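Local coordinates for protein NtrC family transcriptional regulator (PDB 2Q5C) that probably acts as an NtrC-type, sigma-54-dependent transcriptional activator, of which this chain is the N-terminal PrpR-like domain, likely a sensory part, at residues S148-T151 against V152-A156; S37-R40 against A41-I44. All coordinates share one frame; numbering follows the deposited sequence.

Interaction 1. Residues S148-T151 against V152-A156; sequences SGKT and VTDEA. With GOL (glycerol), chain I.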
ATOM      1  N   SER A 148       1.545  -9.790  -0.667  1.00 17.49           N
ATOM      2  CA  SER A 148       1.559  -8.592  -1.489  1.00 18.69           C
ATOM      3  C   SER A 148       0.667  -7.545  -0.861  1.00 19.23           C
ATOM      4  O   SER A 148       0.175  -7.700   0.262  1.00 19.53           O
ATOM      5  CB  SER A 148       1.042  -8.914  -2.912  1.00 18.86           C
ATOM      6  OG  SER A 148       1.355  -7.892  -3.868  1.00 21.13           O
ATOM      7  N   GLY A 149       0.438  -6.475  -1.609  1.00 19.83           N
ATOM      8  CA  GLY A 149      -0.581  -5.505  -1.208  1.00 19.82           C
ATOM      9  C   GLY A 149      -1.999  -6.033  -1.350  1.00 21.21           C
ATOM     10  O   GLY A 149      -2.254  -7.075  -1.986  1.00 20.02           O
ATOM     11  N   LYS A 150      -2.947  -5.299  -0.788  1.00 21.00           N
ATOM     12  CA  LYS A 150      -4.318  -5.767  -0.638  1.00 21.18           C
ATOM     13  C   LYS A 150      -5.038  -6.078  -1.949  1.00 21.27           C
ATOM     14  O   LYS A 150      -5.797  -7.050  -2.023  1.00 21.30           O
ATOM     15  CB  LYS A 150      -5.135  -4.744   0.184  1.00 22.90           C
ATOM     16  CG  LYS A 150      -6.557  -5.170   0.538  1.00 26.04           C
ATOM     17  CD  LYS A 150      -6.589  -6.438   1.365  1.00 32.45           C
ATOM     18  CE  LYS A 150      -7.837  -6.498   2.269  1.00 35.39           C
ATOM     19  NZ  LYS A 150      -9.137  -6.426   1.513  1.00 39.67           N
ATOM     20  N   THR A 151      -4.858  -5.262  -2.986  1.00 21.03           N
ATOM     21  CA  THR A 151      -5.565  -5.543  -4.235  1.00 21.35           C
ATOM     22  C   THR A 151      -5.081  -6.878  -4.801  1.00 20.75           C
ATOM     23  O   THR A 151      -5.880  -7.709  -5.296  1.00 20.83           O
ATOM     24  CB  THR A 151      -5.361  -4.413  -5.232  1.00 21.30           C
ATOM     25  OG1 THR A 151      -5.697  -3.174  -4.572  1.00 23.49           O
ATOM     26  CG2 THR A 151      -6.233  -4.587  -6.440  1.00 23.88           C
ATOM     27  N   VAL A 152      -3.775  -7.088  -4.726  1.00 20.23           N
ATOM     28  CA  VAL A 152      -3.180  -8.345  -5.196  1.00 19.48           C
ATOM     29  C   VAL A 152      -3.612  -9.527  -4.332  1.00 19.90           C
ATOM     30  O   VAL A 152      -3.950 -10.585  -4.885  1.00 20.63           O
ATOM     31  CB  VAL A 152      -1.670  -8.225  -5.289  1.00 18.76           C
ATOM     32  CG1 VAL A 152      -1.021  -9.554  -5.663  1.00 20.54           C
ATOM     33  CG2 VAL A 152      -1.298  -7.178  -6.336  1.00 19.29           C
ATOM     34  N   THR A 153      -3.581  -9.398  -3.001  1.00 20.17           N
ATOM     35  CA  THR A 153      -3.963 -10.554  -2.181  1.00 20.39           C
ATOM     36  C   THR A 153      -5.427 -10.859  -2.334  1.00 21.63           C
ATOM     37  O   THR A 153      -5.812 -12.043  -2.279  1.00 21.79           O
ATOM     38  CB  THR A 153      -3.541 -10.426  -0.694  1.00 20.40           C
ATOM     39  OG1 THR A 153      -4.123  -9.244  -0.137  1.00 21.70           O
ATOM     40  CG2 THR A 153      -2.017 -10.341  -0.588  1.00 21.39           C
ATOM     41  N   ASP A 154      -6.256  -9.834  -2.541  1.00 21.50           N
ATOM     42  CA  ASP A 154      -7.682 -10.067  -2.816  1.00 23.24           C
ATOM     43  C   ASP A 154      -7.857 -10.894  -4.081  1.00 23.42           C
ATOM     44  O   ASP A 154      -8.680 -11.828  -4.099  1.00 24.06           O
ATOM     45  CB  ASP A 154      -8.483  -8.768  -2.910  1.00 23.92           C
ATOM     46  CG  ASP A 154      -8.822  -8.181  -1.558  1.00 25.35           C
ATOM     47  OD1 ASP A 154      -8.749  -8.896  -0.537  1.00 28.93           O
ATOM     48  OD2 ASP A 154      -9.219  -6.984  -1.534  1.00 29.12           O
ATOM     49  N   GLU A 155      -7.093 -10.600  -5.129  1.00 23.71           N
ATOM     50  CA  GLU A 155      -7.167 -11.394  -6.362  1.00 24.27           C
ATOM     51  C   GLU A 155      -6.665 -12.835  -6.131  1.00 24.20           C
ATOM     52  O   GLU A 155      -7.210 -13.804  -6.700  1.00 24.64           O
ATOM     53  CB  GLU A 155      -6.392 -10.709  -7.506  1.00 24.28           C
ATOM     54  CG  GLU A 155      -6.490 -11.416  -8.889  1.00 26.26           C
ATOM     55  CD  GLU A 155      -7.909 -11.568  -9.444  1.00 29.38           C
ATOM     56  OE1 GLU A 155      -8.801 -10.762  -9.095  1.00 29.30           O
ATOM     57  OE2 GLU A 155      -8.105 -12.491 -10.272  1.00 29.65           O
ATOM     58  N   ALA A 156      -5.618 -12.993  -5.314  1.00 23.01           N
ATOM     59  CA  ALA A 156      -5.109 -14.319  -4.945  1.00 23.12           C
ATOM     60  C   ALA A 156      -6.214 -15.155  -4.353  1.00 23.81           C
ATOM     61  O   ALA A 156      -6.419 -16.320  -4.758  1.00 23.61           O
ATOM     62  CB  ALA A 156      -3.945 -14.191  -3.925  1.00 22.25           C
TER
HETATM   63  C1  GOL I 703      -2.358  -0.739  -3.829  1.00 31.29           C
HETATM   64  O1  GOL I 703      -1.119  -0.076  -3.846  1.00 33.99           O
HETATM   65  C2  GOL I 703      -2.247  -2.186  -3.354  1.00 28.69           C
HETATM   66  O2  GOL I 703      -3.586  -2.524  -3.050  1.00 24.64           O
HETATM   67  C3  GOL I 703      -1.772  -3.075  -4.503  1.00 29.47           C
HETATM   68  O3  GOL I 703      -1.951  -4.458  -4.160  1.00 27.79           O
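Val152 N and Thr151 N, on consecutive residues of the first turn of helix 150-158, both donate to glycerol O3, the former at 3.3 Å and the latter weakly. Thr151 N points more directly at glycerol O2 (3.0 Å, 159° at the hydrogen), which also lies 2.7 Å from Thr151 OG1, a pair in which either may donate. That hydroxyl stands anti to its own carbonyl carbon (chi1 -52°), on the same side as the backbone N, which lets both grip one glycerol oxygen; it also bonds Ser37 and Gln12. Gly149 is the N-cap residue, and its carbonyl starts the helical ladder by accepting Thr153 N at 2.9 Å. Lys150, bent at chi2 and chi4, curls over toward Asp154, and its NZ meets Asp154 OD2 on the syn lone pair at 3.1 Å; NZ faces both carboxylate oxygens, with the bond to OD1 weak. On the buried side of the helix, Val152 CG1 presses tightly on Ser148 CB (3.5 Å), while Ser148 OG is held by the Ile100 carbonyl. Thr153 OG1 has its main partner in Thr165, on the next strand. The end of strand 145-148 thus runs through a glycine into a helix whose first N-H groups bind a glycerol, probably from the crystallisation liquor, at the C-terminal edge of the parallel sheet, as in Rossmann-like beta-alpha-beta units.

Interaction 2. Residues S37-R40 against A41-I44; sequences SLTR and ASKI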
ATOM      1  N   SER A  37      -8.243   1.719  -3.992  1.00 18.46           N
ATOM      2  CA  SER A  37      -6.878   1.540  -4.493  1.00 18.38           C
ATOM      3  C   SER A  37      -6.801   1.819  -6.001  1.00 18.08           C
ATOM      4  O   SER A  37      -7.834   1.847  -6.704  1.00 19.11           O
ATOM      5  CB  SER A  37      -6.377   0.103  -4.236  1.00 19.49           C
ATOM      6  OG  SER A  37      -7.091  -0.810  -5.066  1.00 22.32           O
ATOM      7  N   LEU A  38      -5.573   1.995  -6.464  1.00 18.65           N
ATOM      8  CA  LEU A  38      -5.256   1.999  -7.896  1.00 19.54           C
ATOM      9  C   LEU A  38      -6.122   2.965  -8.712  1.00 19.76           C
ATOM     10  O   LEU A  38      -6.279   4.132  -8.310  1.00 19.82           O
ATOM     11  CB  LEU A  38      -5.269   0.577  -8.440  1.00 20.21           C
ATOM     12  CG  LEU A  38      -4.341  -0.392  -7.681  1.00 20.67           C
ATOM     13  CD1 LEU A  38      -4.416  -1.785  -8.308  1.00 23.25           C
ATOM     14  CD2 LEU A  38      -2.908   0.074  -7.603  1.00 23.32           C
ATOM     15  N   THR A  39      -6.673   2.536  -9.848  1.00 19.56           N
ATOM     16  CA  THR A  39      -7.425   3.493 -10.696  1.00 20.95           C
ATOM     17  C   THR A  39      -8.621   4.098  -9.969  1.00 20.61           C
ATOM     18  O   THR A  39      -8.859   5.316 -10.034  1.00 20.36           O
ATOM     19  CB  THR A  39      -7.836   2.849 -12.035  1.00 21.25           C
ATOM     20  OG1 THR A  39      -6.648   2.459 -12.722  1.00 23.67           O
ATOM     21  CG2 THR A  39      -8.642   3.834 -12.897  1.00 23.74           C
ATOM     22  N   ARG A  40      -9.379   3.288  -9.238  1.00 19.67           N
ATOM     23  CA  ARG A  40     -10.526   3.824  -8.507  1.00 19.63           C
ATOM     24  C   ARG A  40     -10.090   4.877  -7.473  1.00 19.25           C
ATOM     25  O   ARG A  40     -10.763   5.908  -7.319  1.00 19.40           O
ATOM     26  CB  ARG A  40     -11.267   2.677  -7.830  1.00 20.91           C
ATOM     27  CG  ARG A  40     -12.415   3.132  -7.014  1.00 25.66           C
ATOM     28  CD  ARG A  40     -13.381   2.005  -6.748  1.00 28.07           C
ATOM     29  NE  ARG A  40     -14.446   2.480  -5.866  1.00 31.43           N
ATOM     30  CZ  ARG A  40     -14.356   2.499  -4.540  1.00 32.86           C
ATOM     31  NH1 ARG A  40     -13.253   2.057  -3.942  1.00 30.05           N
ATOM     32  NH2 ARG A  40     -15.365   2.962  -3.812  1.00 32.38           N
ATOM     33  N   ALA A  41      -8.965   4.634  -6.782  1.00 18.14           N
ATOM     34  CA  ALA A  41      -8.400   5.632  -5.870  1.00 18.71           C
ATOM     35  C   ALA A  41      -8.034   6.916  -6.575  1.00 18.04           C
ATOM     36  O   ALA A  41      -8.266   7.988  -6.023  1.00 18.14           O
ATOM     37  CB  ALA A  41      -7.188   5.067  -5.119  1.00 18.62           C
ATOM     38  N   SER A  42      -7.515   6.811  -7.806  1.00 18.30           N
ATOM     39  CA  SER A  42      -7.135   8.028  -8.545  1.00 18.35           C
ATOM     40  C   SER A  42      -8.381   8.841  -8.927  1.00 18.44           C
ATOM     41  O   SER A  42      -8.333  10.072  -8.890  1.00 19.13           O
ATOM     42  CB  SER A  42      -6.278   7.670  -9.764  1.00 18.75           C
ATOM     43  OG  SER A  42      -7.025   7.111 -10.805  1.00 18.95           O
ATOM     44  N   LYS A  43      -9.494   8.186  -9.226  1.00 18.92           N
ATOM     45  CA  LYS A  43     -10.743   8.915  -9.516  1.00 19.05           C
ATOM     46  C   LYS A  43     -11.256   9.657  -8.273  1.00 19.81           C
ATOM     47  O   LYS A  43     -11.676  10.817  -8.328  1.00 21.11           O
ATOM     48  CB  LYS A  43     -11.812   7.972 -10.066  1.00 20.32           C
ATOM     49  CG  LYS A  43     -13.136   8.695 -10.338  1.00 21.83           C
ATOM     50  CD  LYS A  43     -14.123   7.784 -11.028  1.00 26.54           C
ATOM     51  CE  LYS A  43     -15.450   8.525 -11.308  1.00 30.09           C
ATOM     52  NZ  LYS A  43     -16.365   7.656 -12.154  1.00 32.79           N
ATOM     53  N   ILE A  44     -11.200   8.995  -7.124  1.00 19.42           N
ATOM     54  CA  ILE A  44     -11.617   9.636  -5.873  1.00 19.65           C
ATOM     55  C   ILE A  44     -10.669  10.797  -5.531  1.00 19.18           C
ATOM     56  O   ILE A  44     -11.131  11.890  -5.152  1.00 19.21           O
ATOM     57  CB  ILE A  44     -11.666   8.589  -4.741  1.00 19.92           C
ATOM     58  CG1 ILE A  44     -12.821   7.620  -4.962  1.00 21.21           C
ATOM     59  CG2 ILE A  44     -11.783   9.268  -3.364  1.00 20.28           C
ATOM     60  CD1 ILE A  44     -12.671   6.311  -4.163  1.00 21.32           C
TER
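Ser42 OG reaches back one turn to Thr39 O at 2.7 Å, and the same carbonyl oxygen takes Lys43 N at 3.0 Å. The two donors come in differently: Lys43 N lies nearly in line with the C=O bond, whereas the hydroxyl approaches at 123° to it, only slightly tilted from the carbonyl plane. Ser42 can do this because its OG stands between its backbone N and carbonyl carbon (chi1 75°), turned back toward the preceding turn. On another flank of the helix, Ile44 CD1 lies over the centre of the Arg40 guanidinium, 4.1 Å above its plane, an aliphatic carbon packed on one face of the flat cation. The arginine leaves the backbone with CG anti to N (chi1 178°) and stays extended to NE, crossing the isoleucine at a slant; its NH1 bonds to Thr35 O, which anchors the group on strand 30-35. Along the backbone, Ile44 N donates to Arg40 O (3.1 Å) and Ser42 N to Leu38 O (3.0 Å). The first rung is less regular: Ala41 N meets Ser37 O at 3.0 Å from well above the carbonyl plane, and the methyl of Ala41 rests on Ser37 C at 3.4 Å. Farther out, Leu38 N donates to Thr61 OG1, Thr39 OG1 bonds Glu128, and Ala41 packs on Thr61 of helix 59-66. These are the first turns of an amphipathic helix, the connection from edge strand 30-35 to strand 54-58 in a beta-alpha-beta crossover of a parallel sheet.

Interaction 2 comes first along the chain, at the start of helix 38-48 in the half built on the parallel sheet of strands 30-35, 6-11, 54-58 and 73-76. Interaction 1 follows in the other half, at the start of helix 150-158, which joins strands 145-148 and 162-165 of the second parallel sheet. Both sheets have strand order 2-1-3-4. Although the centres are about 16 Å apart, the helix starts meet across the cleft: Thr151 OG1 lies 2.8 Å from Ser37 OG, a probable hydrogen bond, and Thr151 CG2 packs on Leu38 CD1. A glycerol, probably from the crystallisation liquor and also bonded to Thr61 N, sits here, so a ligand site between the lobes is possible.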